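PDB 5GHU: probable fimbrial chaperone YadV from Escherichia coli K-12, which probably acts as a periplasmic chaperone that helps fimbrial subunits fold for fimbria assembly, and so could contribute to adhesion to various surfaces. Local coordinates for residues E85-F90 / K119-P124; S18-L23 / T69-Y74; S35-G40 / V51-T56; K139-G144 / R152-T157. All blocks are in the same frame, centred on the assembly; numbering follows the deposited sequence.

Contact 1. Residues E85-F90 / K119-P124; sequences ESVFWF and KLFYRP
Glu85 and Arg123 run side by side in the same direction, and one side of the guanidinium closes on a single carboxylate oxygen: Glu85 OE2 lies 2.7 Å from Arg123 NE and 2.9 Å from Arg123 NH2. This salt bridge is nearly coplanar, the two groups being turned 16° apart. NE reaches OE2 on its anti side, somewhat out of the carboxylate plane, whereas NH2 meets it almost head-on along the C-O bond; a bend in the arginine chain at chi3 (-69°) swings both nitrogens round to the acid. Both residues also reach into the C-terminal half of the chain, Glu85 OE1 accepting from Tyr160 N and Arg123 NH2 pairing with Asp211.

Beyond the bridge the strands form an antiparallel ladder, Ser86 being paired with Tyr122 and Phe88 with Leu120 by reciprocal backbone hydrogen bonds. On one face, Lys119 lies along Trp89, its CG 3.7 Å from the centroid of the six-membered ring in a CH-pi contact over the face, while its extended chain carries CE past CH2 and CZ2. On that face too, Val87 CG2 rests 3.7 Å from Phe121 CE1. The other face looks into the core: Phe88 CD1 approaches Leu120 CD2 at 4.1 Å, and the edge of the same ring meets Tyr122 CB. Phe53 and Leu37 extend this apolar cluster.

These are the F and G strands of the immunoglobulin-like N-terminal domain of a pilus chaperone, and their Glu85/Arg123 end borders the second domain through Tyr160 and Asp211.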
loop_
_atom_site.group_PDB
_atom_site.type_symbol
_atom_site.label_atom_id
_atom_site.label_comp_id
_atom_site.label_asym_id
_atom_site.label_seq_id
_atom_site.Cartn_x
_atom_site.Cartn_y
_atom_site.Cartn_z
ATOM N N GLU A 85 7.330 7.869 7.266
ATOM C CA GLU A 85 7.333 7.220 5.953
ATOM C C GLU A 85 6.704 8.112 4.894
ATOM O O GLU A 85 5.858 9.010 5.169
ATOM C CB GLU A 85 6.506 5.938 6.009
ATOM C CG GLU A 85 7.197 4.820 6.820
ATOM C CD GLU A 85 6.416 3.519 6.663
ATOM O OE1 GLU A 85 5.139 3.483 6.571
ATOM O OE2 GLU A 85 7.112 2.486 6.617
ATOM N N SER A 86 7.155 7.868 3.654
ATOM C CA SER A 86 6.520 8.465 2.448
ATOM C C SER A 86 6.100 7.331 1.539
ATOM O O SER A 86 6.807 6.359 1.404
ATOM C CB SER A 86 7.498 9.372 1.683
ATOM O OG SER A 86 7.774 10.537 2.411
ATOM N N VAL A 87 4.974 7.450 0.862
ATOM C CA VAL A 87 4.510 6.383 0.006
ATOM C C VAL A 87 4.516 6.827 -1.463
ATOM O O VAL A 87 4.223 7.999 -1.828
ATOM C CB VAL A 87 3.071 5.889 0.395
ATOM C CG1 VAL A 87 1.979 6.970 0.075
ATOM C CG2 VAL A 87 2.751 4.547 -0.283
ATOM N N PHE A 88 4.879 5.846 -2.293
ATOM C CA PHE A 88 4.897 5.990 -3.756
ATOM C C PHE A 88 4.279 4.781 -4.388
ATOM O O PHE A 88 3.987 3.778 -3.710
ATOM C CB PHE A 88 6.344 6.214 -4.269
ATOM C CG PHE A 88 6.978 7.396 -3.645
ATOM C CD1 PHE A 88 7.625 7.300 -2.417
ATOM C CD2 PHE A 88 6.896 8.626 -4.256
ATOM C CE1 PHE A 88 8.155 8.431 -1.835
ATOM C CE2 PHE A 88 7.436 9.760 -3.640
ATOM C CZ PHE A 88 8.071 9.616 -2.418
ATOM N N TRP A 89 4.031 4.906 -5.691
ATOM C CA TRP A 89 3.526 3.783 -6.462
ATOM C C TRP A 89 4.512 3.268 -7.486
ATOM O O TRP A 89 5.013 4.017 -8.307
ATOM C CB TRP A 89 2.224 4.195 -7.147
ATOM C CG TRP A 89 1.191 4.314 -6.075
ATOM C CD1 TRP A 89 0.958 5.394 -5.258
ATOM C CD2 TRP A 89 0.314 3.281 -5.635
ATOM N NE1 TRP A 89 -0.030 5.098 -4.362
ATOM C CE2 TRP A 89 -0.450 3.808 -4.577
ATOM C CE3 TRP A 89 0.096 1.969 -6.033
ATOM C CZ2 TRP A 89 -1.431 3.068 -3.941
ATOM C CZ3 TRP A 89 -0.873 1.244 -5.405
ATOM C CH2 TRP A 89 -1.629 1.789 -4.375
ATOM N N PHE A 90 4.793 1.980 -7.387
ATOM C CA PHE A 90 5.597 1.294 -8.400
ATOM C C PHE A 90 4.670 0.730 -9.471
ATOM O O PHE A 90 3.818 -0.108 -9.170
ATOM C CB PHE A 90 6.429 0.159 -7.751
ATOM C CG PHE A 90 7.242 -0.625 -8.754
ATOM C CD1 PHE A 90 8.202 0.008 -9.514
ATOM C CD2 PHE A 90 6.953 -1.948 -9.031
ATOM C CE1 PHE A 90 8.937 -0.656 -10.483
ATOM C CE2 PHE A 90 7.678 -2.629 -9.990
ATOM C CZ PHE A 90 8.664 -1.969 -10.740
ATOM N N LYS A 119 2.399 -0.517 -3.850
ATOM C CA LYS A 119 2.957 0.572 -3.032
ATOM C C LYS A 119 4.432 0.364 -2.732
ATOM O O LYS A 119 4.888 -0.764 -2.463
ATOM C CB LYS A 119 2.221 0.663 -1.700
ATOM C CG LYS A 119 0.762 1.090 -1.881
ATOM C CD LYS A 119 0.012 0.847 -0.526
ATOM C CE LYS A 119 -1.515 0.961 -0.622
ATOM N NZ LYS A 119 -2.166 0.448 0.645
ATOM N N LEU A 120 5.145 1.482 -2.740
ATOM C CA LEU A 120 6.529 1.515 -2.221
ATOM C C LEU A 120 6.529 2.433 -1.002
ATOM O O LEU A 120 6.063 3.573 -1.060
ATOM C CB LEU A 120 7.509 2.026 -3.280
ATOM C CG LEU A 120 8.950 2.141 -2.735
ATOM C CD1 LEU A 120 9.962 1.815 -3.878
ATOM C CD2 LEU A 120 9.224 3.534 -2.181
ATOM N N PHE A 121 7.006 1.936 0.133
ATOM C CA PHE A 121 7.085 2.778 1.324
ATOM C C PHE A 121 8.517 3.146 1.548
ATOM O O PHE A 121 9.362 2.243 1.785
ATOM C CB PHE A 121 6.532 2.045 2.577
ATOM C CG PHE A 121 5.076 1.679 2.454
ATOM C CD1 PHE A 121 4.121 2.601 2.748
ATOM C CD2 PHE A 121 4.670 0.402 2.032
ATOM C CE1 PHE A 121 2.746 2.279 2.657
ATOM C CE2 PHE A 121 3.268 0.093 1.878
ATOM C CZ PHE A 121 2.325 1.022 2.213
ATOM N N TYR A 122 8.793 4.445 1.472
ATOM C CA TYR A 122 10.126 4.962 1.797
ATOM C C TYR A 122 10.196 5.169 3.312
ATOM O O TYR A 122 9.394 5.934 3.883
ATOM C CB TYR A 122 10.382 6.271 1.031
ATOM C CG TYR A 122 11.780 6.781 1.307
ATOM C CD1 TYR A 122 12.860 6.289 0.598
ATOM C CD2 TYR A 122 11.984 7.785 2.243
ATOM C CE1 TYR A 122 14.147 6.806 0.827
ATOM C CE2 TYR A 122 13.249 8.326 2.451
ATOM C CZ TYR A 122 14.310 7.812 1.765
ATOM O OH TYR A 122 15.586 8.351 1.985
ATOM N N ARG A 123 11.141 4.456 3.983
ATOM C CA ARG A 123 11.173 4.415 5.433
ATOM C C ARG A 123 12.517 4.972 5.919
ATOM O O ARG A 123 13.543 4.294 5.852
ATOM C CB ARG A 123 10.988 2.982 5.940
ATOM C CG ARG A 123 10.927 2.923 7.460
ATOM C CD ARG A 123 10.715 1.478 7.938
ATOM N NE ARG A 123 9.334 1.155 7.529
ATOM C CZ ARG A 123 8.924 -0.094 7.361
ATOM N NH1 ARG A 123 9.736 -1.122 7.652
ATOM N NH2 ARG A 123 7.687 -0.329 6.925
ATOM N N PRO A 124 12.518 6.220 6.405
ATOM C CA PRO A 124 13.743 6.722 7.050
ATOM C C PRO A 124 14.151 5.813 8.199
ATOM O O PRO A 124 13.302 5.319 8.937
ATOM C CB PRO A 124 13.333 8.111 7.568
ATOM C CG PRO A 124 12.132 8.511 6.657
ATOM C CD PRO A 124 11.401 7.196 6.417
#

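Contact 2. Residues S18-L23 / T69-Y74; sequences SVNVRL and TIKLMY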
loop_
_atom_site.group_PDB
_atom_site.type_symbol
_atom_site.label_atom_id
_atom_site.label_comp_id
_atom_site.label_asym_id
_atom_site.label_seq_id
_atom_site.Cartn_x
_atom_site.Cartn_y
_atom_site.Cartn_z
ATOM N N SER A 18 19.990 1.238 -3.233
ATOM C CA SER A 18 18.904 0.852 -4.129
ATOM C C SER A 18 18.195 -0.369 -3.563
ATOM O O SER A 18 18.680 -0.990 -2.599
ATOM C CB SER A 18 19.437 0.551 -5.533
ATOM O OG SER A 18 20.288 -0.570 -5.458
ATOM N N VAL A 19 17.051 -0.695 -4.156
ATOM C CA VAL A 19 16.255 -1.861 -3.810
ATOM C C VAL A 19 15.821 -2.559 -5.109
ATOM O O VAL A 19 15.520 -1.871 -6.095
ATOM C CB VAL A 19 15.026 -1.433 -2.987
ATOM C CG1 VAL A 19 14.029 -2.545 -2.829
ATOM C CG2 VAL A 19 15.471 -0.858 -1.664
ATOM N N ASN A 20 15.762 -3.894 -5.122
ATOM C CA ASN A 20 15.366 -4.595 -6.342
ATOM C C ASN A 20 13.940 -5.096 -6.256
ATOM O O ASN A 20 13.445 -5.482 -5.165
ATOM C CB ASN A 20 16.297 -5.774 -6.645
ATOM C CG ASN A 20 17.688 -5.344 -7.030
ATOM O OD1 ASN A 20 17.905 -4.268 -7.583
ATOM N ND2 ASN A 20 18.656 -6.226 -6.774
ATOM N N VAL A 21 13.249 -5.074 -7.384
ATOM C CA VAL A 21 11.918 -5.675 -7.461
ATOM C C VAL A 21 11.939 -6.618 -8.645
ATOM O O VAL A 21 12.424 -6.250 -9.703
ATOM C CB VAL A 21 10.821 -4.615 -7.691
ATOM C CG1 VAL A 21 9.467 -5.286 -7.888
ATOM C CG2 VAL A 21 10.772 -3.674 -6.499
ATOM N N ARG A 22 11.367 -7.802 -8.493
ATOM C CA ARG A 22 11.412 -8.772 -9.588
ATOM C C ARG A 22 10.087 -8.868 -10.351
ATOM O O ARG A 22 9.006 -8.901 -9.744
ATOM C CB ARG A 22 11.782 -10.136 -9.014
ATOM C CG ARG A 22 11.850 -11.239 -10.034
ATOM C CD ARG A 22 13.042 -11.074 -10.971
ATOM N NE ARG A 22 13.078 -12.189 -11.920
ATOM C CZ ARG A 22 14.133 -12.487 -12.685
ATOM N NH1 ARG A 22 14.094 -13.518 -13.530
ATOM N NH2 ARG A 22 15.220 -11.716 -12.628
ATOM N N LEU A 23 10.203 -8.865 -11.675
ATOM C CA LEU A 23 9.094 -9.123 -12.602
ATOM C C LEU A 23 9.267 -10.499 -13.256
ATOM O O LEU A 23 10.395 -10.902 -13.633
ATOM C CB LEU A 23 9.056 -8.067 -13.692
ATOM C CG LEU A 23 9.082 -6.628 -13.163
ATOM C CD1 LEU A 23 9.043 -5.687 -14.367
ATOM C CD2 LEU A 23 7.896 -6.341 -12.193
ATOM N N THR A 69 14.818 -8.228 -13.266
ATOM C CA THR A 69 14.910 -7.468 -12.030
ATOM C C THR A 69 14.972 -5.976 -12.326
ATOM O O THR A 69 15.740 -5.543 -13.176
ATOM C CB THR A 69 16.128 -7.885 -11.234
ATOM O OG1 THR A 69 15.955 -9.252 -10.892
ATOM C CG2 THR A 69 16.212 -7.085 -9.929
ATOM N N ILE A 70 14.156 -5.195 -11.592
ATOM C CA ILE A 70 14.144 -3.741 -11.751
ATOM C C ILE A 70 14.841 -3.143 -10.537
ATOM O O ILE A 70 14.490 -3.448 -9.417
ATOM C CB ILE A 70 12.713 -3.186 -11.852
ATOM C CG1 ILE A 70 11.964 -3.888 -12.994
ATOM C CG2 ILE A 70 12.705 -1.648 -12.027
ATOM C CD1 ILE A 70 12.558 -3.703 -14.422
ATOM N N LYS A 71 15.785 -2.252 -10.763
ATOM C CA LYS A 71 16.488 -1.628 -9.658
ATOM C C LYS A 71 15.835 -0.272 -9.376
ATOM O O LYS A 71 15.713 0.585 -10.274
ATOM C CB LYS A 71 17.989 -1.480 -10.005
ATOM C CG LYS A 71 18.762 -0.568 -9.043
ATOM C CD LYS A 71 20.235 -0.505 -9.397
ATOM C CE LYS A 71 20.938 -1.803 -9.029
ATOM N NZ LYS A 71 22.417 -1.724 -9.239
ATOM N N LEU A 72 15.404 -0.067 -8.138
ATOM C CA LEU A 72 14.780 1.199 -7.758
ATOM C C LEU A 72 15.792 1.971 -6.950
ATOM O O LEU A 72 16.408 1.425 -6.035
ATOM C CB LEU A 72 13.512 0.978 -6.947
ATOM C CG LEU A 72 12.503 0.049 -7.597
ATOM C CD1 LEU A 72 11.354 -0.205 -6.567
ATOM C CD2 LEU A 72 11.987 0.615 -8.948
ATOM N N MET A 73 15.984 3.236 -7.287
ATOM C CA MET A 73 17.066 3.989 -6.674
ATOM C C MET A 73 16.629 5.399 -6.270
ATOM O O MET A 73 16.140 6.156 -7.101
ATOM C CB MET A 73 18.248 4.062 -7.622
ATOM C CG MET A 73 19.416 4.671 -6.959
ATOM S SD MET A 73 20.911 4.623 -7.967
ATOM C CE MET A 73 21.155 2.897 -8.305
ATOM N N TYR A 74 16.787 5.749 -4.995
ATOM C CA TYR A 74 16.483 7.102 -4.506
ATOM C C TYR A 74 17.551 8.086 -4.990
ATOM O O TYR A 74 18.730 7.801 -4.940
ATOM C CB TYR A 74 16.388 7.105 -2.975
ATOM C CG TYR A 74 16.150 8.454 -2.300
ATOM C CD1 TYR A 74 14.956 9.142 -2.469
ATOM C CD2 TYR A 74 17.113 9.006 -1.450
ATOM C CE1 TYR A 74 14.737 10.380 -1.837
ATOM C CE2 TYR A 74 16.907 10.233 -0.809
ATOM C CZ TYR A 74 15.712 10.909 -0.992
ATOM O OH TYR A 74 15.509 12.126 -0.354
#
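Strands 19-23 and 69-74 run antiparallel at 152° with their axes 4.6 Å apart, Val19 pairing with Leu72 and Val21 with Ile70 through two reciprocal backbone hydrogen bonds each. They are adjacent B and E strands of an immunoglobulin-like sandwich, and the two faces of the ladder illustrate its usual division into an oily interior and a polar exterior.

Inside, Val21 CG2 presses against Leu72 CD1 at 3.5 Å, the two branches meeting at a slant. Further along, Leu23 CD1 lies against Ile70 CG1 at 3.7 Å. Leu37 and Val33 of strand 31-38 close over this layer, so these residues join the two sheets of the sandwich.

Outside, aliphatic portions of polar side chains do most of the touching. Lys71 lies alongside Ser18, its CG 3.7 Å from Ser18 CB. Asn20 CB meets the methyl CG2 of Thr69 at 3.5 Å, that methyl being anti to the threonine N and the hydroxyl therefore turned toward Arg22. The arginine is bent at chi2 (70°) and crosses Thr69 at about a right angle; its NE pairs with Glu24, while Arg22 NH2 donates in the guanidinium plane to Thr69 OG1 over 3.1 Å.

Contact 3. Residues S35-G40 / V51-T56; sequences SWLDTG and VPFTAT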
loop_
_atom_site.group_PDB
_atom_site.type_symbol
_atom_site.label_atom_id
_atom_site.label_comp_id
_atom_site.label_asym_id
_atom_site.label_seq_id
_atom_site.Cartn_x
_atom_site.Cartn_y
_atom_site.Cartn_z
ATOM N N SER A 35 8.455 0.128 -16.424
ATOM C CA SER A 35 8.468 0.175 -14.970
ATOM C C SER A 35 8.748 1.612 -14.566
ATOM O O SER A 35 9.679 2.222 -15.102
ATOM C CB SER A 35 9.556 -0.744 -14.380
ATOM O OG SER A 35 9.398 -2.072 -14.837
ATOM N N TRP A 36 7.991 2.144 -13.617
ATOM C CA TRP A 36 8.321 3.456 -13.093
ATOM C C TRP A 36 7.701 3.694 -11.736
ATOM O O TRP A 36 6.782 2.964 -11.307
ATOM C CB TRP A 36 7.875 4.555 -14.084
ATOM C CG TRP A 36 6.357 4.821 -14.107
ATOM C CD1 TRP A 36 5.675 5.747 -13.361
ATOM C CD2 TRP A 36 5.365 4.167 -14.925
ATOM N NE1 TRP A 36 4.320 5.700 -13.648
ATOM C CE2 TRP A 36 4.111 4.755 -14.618
ATOM C CE3 TRP A 36 5.414 3.153 -15.887
ATOM C CZ2 TRP A 36 2.927 4.337 -15.202
ATOM C CZ3 TRP A 36 4.233 2.760 -16.494
ATOM C CH2 TRP A 36 2.998 3.371 -16.158
ATOM N N LEU A 37 8.192 4.739 -11.063
ATOM C CA LEU A 37 7.622 5.197 -9.800
ATOM C C LEU A 37 6.911 6.534 -9.977
ATOM O O LEU A 37 7.420 7.460 -10.640
ATOM C CB LEU A 37 8.712 5.337 -8.743
ATOM C CG LEU A 37 9.223 3.992 -8.208
ATOM C CD1 LEU A 37 10.657 4.079 -7.729
ATOM C CD2 LEU A 37 8.354 3.550 -7.094
ATOM N N ASP A 38 5.735 6.649 -9.376
ATOM C CA ASP A 38 5.095 7.969 -9.278
ATOM C C ASP A 38 4.305 8.138 -7.968
ATOM O O ASP A 38 4.472 7.348 -7.038
ATOM C CB ASP A 38 4.219 8.234 -10.523
ATOM C CG ASP A 38 3.045 7.274 -10.664
ATOM O OD1 ASP A 38 2.573 6.694 -9.673
ATOM O OD2 ASP A 38 2.563 7.117 -11.816
ATOM N N THR A 39 3.467 9.179 -7.864
ATOM C CA THR A 39 2.839 9.455 -6.577
ATOM C C THR A 39 1.420 8.920 -6.469
ATOM O O THR A 39 0.788 9.042 -5.418
ATOM C CB THR A 39 2.824 10.948 -6.282
ATOM O OG1 THR A 39 2.181 11.604 -7.365
ATOM C CG2 THR A 39 4.244 11.480 -6.156
ATOM N N GLY A 40 0.913 8.309 -7.531
ATOM C CA GLY A 40 -0.342 7.583 -7.409
ATOM C C GLY A 40 -1.459 8.133 -8.272
ATOM O O GLY A 40 -2.641 7.853 -8.017
ATOM N N VAL A 51 9.178 12.736 -8.550
ATOM C CA VAL A 51 9.546 11.659 -7.623
ATOM C C VAL A 51 11.042 11.429 -7.649
ATOM O O VAL A 51 11.633 11.284 -8.708
ATOM C CB VAL A 51 8.811 10.331 -7.916
ATOM C CG1 VAL A 51 7.316 10.536 -7.831
ATOM C CG2 VAL A 51 9.204 9.779 -9.263
ATOM N N PRO A 52 11.670 11.407 -6.464
ATOM C CA PRO A 52 13.133 11.342 -6.410
ATOM C C PRO A 52 13.629 9.898 -6.507
ATOM O O PRO A 52 14.395 9.458 -5.667
ATOM C CB PRO A 52 13.465 11.938 -5.034
ATOM C CG PRO A 52 12.225 11.588 -4.162
ATOM C CD PRO A 52 11.051 11.674 -5.147
ATOM N N PHE A 53 13.166 9.165 -7.510
ATOM C CA PHE A 53 13.609 7.783 -7.716
ATOM C C PHE A 53 13.864 7.542 -9.203
ATOM O O PHE A 53 13.301 8.218 -10.052
ATOM C CB PHE A 53 12.573 6.777 -7.238
ATOM C CG PHE A 53 12.326 6.792 -5.750
ATOM C CD1 PHE A 53 11.384 7.654 -5.217
ATOM C CD2 PHE A 53 13.051 5.954 -4.891
ATOM C CE1 PHE A 53 11.144 7.695 -3.842
ATOM C CE2 PHE A 53 12.812 5.980 -3.512
ATOM C CZ PHE A 53 11.847 6.847 -3.001
ATOM N N THR A 54 14.707 6.573 -9.509
ATOM C CA THR A 54 14.778 6.011 -10.856
ATOM C C THR A 54 14.414 4.516 -10.766
ATOM O O THR A 54 14.522 3.909 -9.696
ATOM C CB THR A 54 16.166 6.180 -11.482
ATOM O OG1 THR A 54 17.159 5.597 -10.644
ATOM C CG2 THR A 54 16.499 7.652 -11.663
ATOM N N ALA A 55 13.937 3.961 -11.876
ATOM C CA ALA A 55 13.636 2.526 -11.983
ATOM C C ALA A 55 14.305 2.062 -13.239
ATOM O O ALA A 55 13.989 2.568 -14.337
ATOM C CB ALA A 55 12.136 2.289 -12.042
ATOM N N THR A 56 15.241 1.127 -13.117
ATOM C CA THR A 56 15.977 0.719 -14.296
ATOM C C THR A 56 16.081 -0.800 -14.389
ATOM O O THR A 56 16.269 -1.500 -13.413
ATOM C CB THR A 56 17.364 1.349 -14.321
ATOM O OG1 THR A 56 18.068 0.953 -13.149
ATOM C CG2 THR A 56 17.243 2.869 -14.339
HETATM O O HOH W 1 11.200 4.378 -14.836
#
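No direct hydrogen bond joins Leu37 and its neighbours to the facing residues Val51-Ala55, although their strands run antiparallel with axes only 6.2 Å apart. A water bridges the gap between two carbonyls, donating to Ser35 O at 2.7 Å and, weakly, to Ala55 O at 3.4 Å.

The rest is mostly apolar packing. Leu37 aims its CD1 at Phe53, where CB is just 3.3 Å away, a tight contact that comes obliquely to the aromatic ring. Val51 reaches back with both methyls: CG2 sits against the carbonyl oxygen of Leu37, 3.2 Å from O, and CG1 packs 3.6 Å from Thr39 CG2. Nearer the water, the methyl of Ala55 settles beside Ser35 O and Trp36 CA.

The strand end at Asp38 is braced from within its own segment, Trp36 NE1 donating to Asp38 OD2 from above the carboxylate plane over 2.9 Å. The backbones find their ladder partners elsewhere, Asp38 with Trp89 and Thr54 with Met73, while Ser35 still bonds to Pro58. Strands C (31-38) and D (53-62) thus pair near Ser35 and then part toward different neighbours, with Leu37, Val51 and Phe53 packed between the two sheets of the immunoglobulin-like N-terminal domain.

Contact 4. Residues K139-G144 / R152-T157; sequences KWFWSG and RVTNPT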
loop_
_atom_site.group_PDB
_atom_site.type_symbol
_atom_site.label_atom_id
_atom_site.label_comp_id
_atom_site.label_asym_id
_atom_site.label_seq_id
_atom_site.Cartn_x
_atom_site.Cartn_y
_atom_site.Cartn_z
ATOM N N LYS A 139 -6.242 4.925 16.823
ATOM C CA LYS A 139 -7.407 5.183 17.671
ATOM C C LYS A 139 -8.640 5.343 16.808
ATOM O O LYS A 139 -8.636 6.051 15.797
ATOM C CB LYS A 139 -7.192 6.456 18.511
ATOM C CG LYS A 139 -5.916 6.384 19.351
ATOM C CD LYS A 139 -6.037 5.212 20.281
ATOM C CE LYS A 139 -4.920 5.176 21.310
ATOM N NZ LYS A 139 -4.726 3.785 21.857
ATOM N N TRP A 140 -9.713 4.701 17.248
ATOM C CA TRP A 140 -10.954 4.682 16.488
ATOM C C TRP A 140 -12.091 5.370 17.193
ATOM O O TRP A 140 -12.273 5.236 18.411
ATOM C CB TRP A 140 -11.379 3.210 16.265
ATOM C CG TRP A 140 -10.346 2.370 15.547
ATOM C CD1 TRP A 140 -9.163 1.839 16.077
ATOM C CD2 TRP A 140 -10.382 1.961 14.175
ATOM N NE1 TRP A 140 -8.511 1.146 15.101
ATOM C CE2 TRP A 140 -9.219 1.186 13.935
ATOM C CE3 TRP A 140 -11.330 2.141 13.130
ATOM C CZ2 TRP A 140 -8.921 0.663 12.699
ATOM C CZ3 TRP A 140 -11.038 1.587 11.870
ATOM C CH2 TRP A 140 -9.861 0.837 11.668
ATOM N N PHE A 141 -12.871 6.137 16.427
ATOM C CA PHE A 141 -14.006 6.922 16.940
ATOM C C PHE A 141 -15.186 6.889 16.010
ATOM O O PHE A 141 -15.013 6.827 14.784
ATOM C CB PHE A 141 -13.601 8.425 17.079
ATOM C CG PHE A 141 -12.379 8.621 17.908
ATOM C CD1 PHE A 141 -11.107 8.511 17.344
ATOM C CD2 PHE A 141 -12.504 8.833 19.262
ATOM C CE1 PHE A 141 -10.002 8.669 18.107
ATOM C CE2 PHE A 141 -11.390 9.056 20.029
ATOM C CZ PHE A 141 -10.139 8.952 19.454
ATOM N N TRP A 142 -16.400 6.956 16.588
ATOM C CA TRP A 142 -17.564 7.152 15.770
ATOM C C TRP A 142 -17.432 8.519 15.166
ATOM O O TRP A 142 -16.995 9.466 15.846
ATOM C CB TRP A 142 -18.869 7.109 16.575
ATOM C CG TRP A 142 -19.324 5.757 16.930
ATOM C CD1 TRP A 142 -19.344 5.185 18.177
ATOM C CD2 TRP A 142 -19.859 4.782 16.029
ATOM N NE1 TRP A 142 -19.852 3.909 18.101
ATOM C CE2 TRP A 142 -20.173 3.634 16.796
ATOM C CE3 TRP A 142 -20.070 4.762 14.648
ATOM C CZ2 TRP A 142 -20.743 2.484 16.232
ATOM C CZ3 TRP A 142 -20.630 3.608 14.081
ATOM C CH2 TRP A 142 -20.943 2.487 14.873
ATOM N N SER A 143 -17.851 8.622 13.913
ATOM C CA SER A 143 -17.860 9.863 13.172
ATOM C C SER A 143 -19.326 10.049 12.776
ATOM O O SER A 143 -19.937 9.127 12.228
ATOM C CB SER A 143 -16.977 9.773 11.952
ATOM O OG SER A 143 -16.934 10.958 11.211
ATOM N N GLY A 144 -19.897 11.197 13.106
ATOM C CA GLY A 144 -21.346 11.370 13.043
ATOM C C GLY A 144 -21.844 12.010 11.770
ATOM O O GLY A 144 -21.069 12.644 11.056
ATOM N N ARG A 152 -13.951 7.731 12.464
ATOM C CA ARG A 152 -12.745 8.555 12.315
ATOM C C ARG A 152 -11.587 7.812 12.971
ATOM O O ARG A 152 -11.709 7.316 14.109
ATOM C CB ARG A 152 -12.950 9.922 12.942
ATOM C CG ARG A 152 -11.713 10.858 12.862
ATOM C CD ARG A 152 -10.806 10.817 14.098
ATOM N NE ARG A 152 -11.486 11.405 15.259
ATOM C CZ ARG A 152 -10.859 11.732 16.404
ATOM N NH1 ARG A 152 -9.533 11.554 16.536
ATOM N NH2 ARG A 152 -11.565 12.281 17.408
ATOM N N VAL A 153 -10.494 7.704 12.252
ATOM C CA VAL A 153 -9.371 6.885 12.683
ATOM C C VAL A 153 -8.144 7.805 12.743
ATOM O O VAL A 153 -7.932 8.602 11.827
ATOM C CB VAL A 153 -9.105 5.734 11.714
ATOM C CG1 VAL A 153 -8.078 4.706 12.316
ATOM C CG2 VAL A 153 -10.425 4.989 11.406
ATOM N N THR A 154 -7.394 7.708 13.837
ATOM C CA THR A 154 -6.226 8.594 14.045
ATOM C C THR A 154 -4.992 7.733 14.162
ATOM O O THR A 154 -4.974 6.805 14.964
ATOM C CB THR A 154 -6.426 9.399 15.296
ATOM O OG1 THR A 154 -7.487 10.347 15.067
ATOM C CG2 THR A 154 -5.186 10.214 15.655
ATOM N N ASN A 155 -3.973 8.081 13.380
ATOM C CA ASN A 155 -2.675 7.364 13.382
ATOM C C ASN A 155 -1.626 8.227 14.047
ATOM O O ASN A 155 -1.220 9.219 13.445
ATOM C CB ASN A 155 -2.290 7.089 11.941
ATOM C CG ASN A 155 -0.968 6.314 11.821
ATOM O OD1 ASN A 155 -0.310 6.002 12.792
ATOM N ND2 ASN A 155 -0.656 5.967 10.584
ATOM N N PRO A 156 -1.229 7.887 15.247
ATOM C CA PRO A 156 -0.241 8.693 16.000
ATOM C C PRO A 156 1.211 8.313 15.693
ATOM O O PRO A 156 2.118 8.851 16.373
ATOM C CB PRO A 156 -0.567 8.364 17.462
ATOM C CG PRO A 156 -0.970 6.883 17.384
ATOM C CD PRO A 156 -1.737 6.720 16.046
ATOM N N THR A 157 1.399 7.455 14.707
ATOM C CA THR A 157 2.750 6.869 14.467
ATOM C C THR A 157 3.386 7.484 13.201
ATOM O O THR A 157 2.684 8.051 12.314
ATOM C CB THR A 157 2.732 5.330 14.265
ATOM O OG1 THR A 157 2.309 5.015 12.938
ATOM C CG2 THR A 157 1.806 4.650 15.262
#
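A beta hairpin made by strands 139-143 and 150-155 provides this contact, with Lys139 opposite Thr154 and Phe141 opposite Arg152 as hydrogen-bonded antiparallel pairs. Its two faces carry two distinct aromatic contacts.

On one, the guanidinium of Arg152 lies flat on the ring of Phe141, the planes 15° apart and CZ 3.8 Å from the ring centroid: a stacked cation-pi pair. Bends at chi2 and chi3 fold the arginine back over the ring instead of letting it extend. Arg152 NH1 then donates in its own plane to Thr154 OG1 at 2.8 Å, which helps to fix the rotation of the group; that hydroxyl is also bonded to Asp187 on the next strand.

On the other, buried face, Val153 lays both methyls over one face of the Trp140 indole. Its CG1 stands 3.9 Å from the centroid of the six-membered ring, almost on the normal, while CG2 comes within 3.4 Å of Trp140 CE3. Phe206 and Phe163 also meet this indole.

Past the ladder, Asn155 OD1 accepts from Thr157 N, which makes an Asx turn, and also from Thr157 OG1. With strand 186-191 bonded to its second arm, the hairpin makes up a three-stranded sheet of the immunoglobulin-like C-terminal domain.

Overall arrangement
Three contacts share the N-terminal sandwich, whereas contact 4 belongs to the second domain, its centre about 35 Å from that of contact 2. Contact 3 is the meeting point: strand 31-38 pairs with the strand of Trp89 in contact 1, and strand 53-62 with that of Lys71 in contact 2. All four are only partly buried. Contacts 1, 2 and 4 are regular ladders with one face toward the core and the other more exposed; contact 3, held by packing and one water, buries Leu37 and Phe53 but leaves Thr39 at the surface. Polar chemistry follows position: a salt bridge near the domain boundary in contact 1, an arginine-hydroxyl bond outside contact 2, an arginine-aromatic stack outside contact 4.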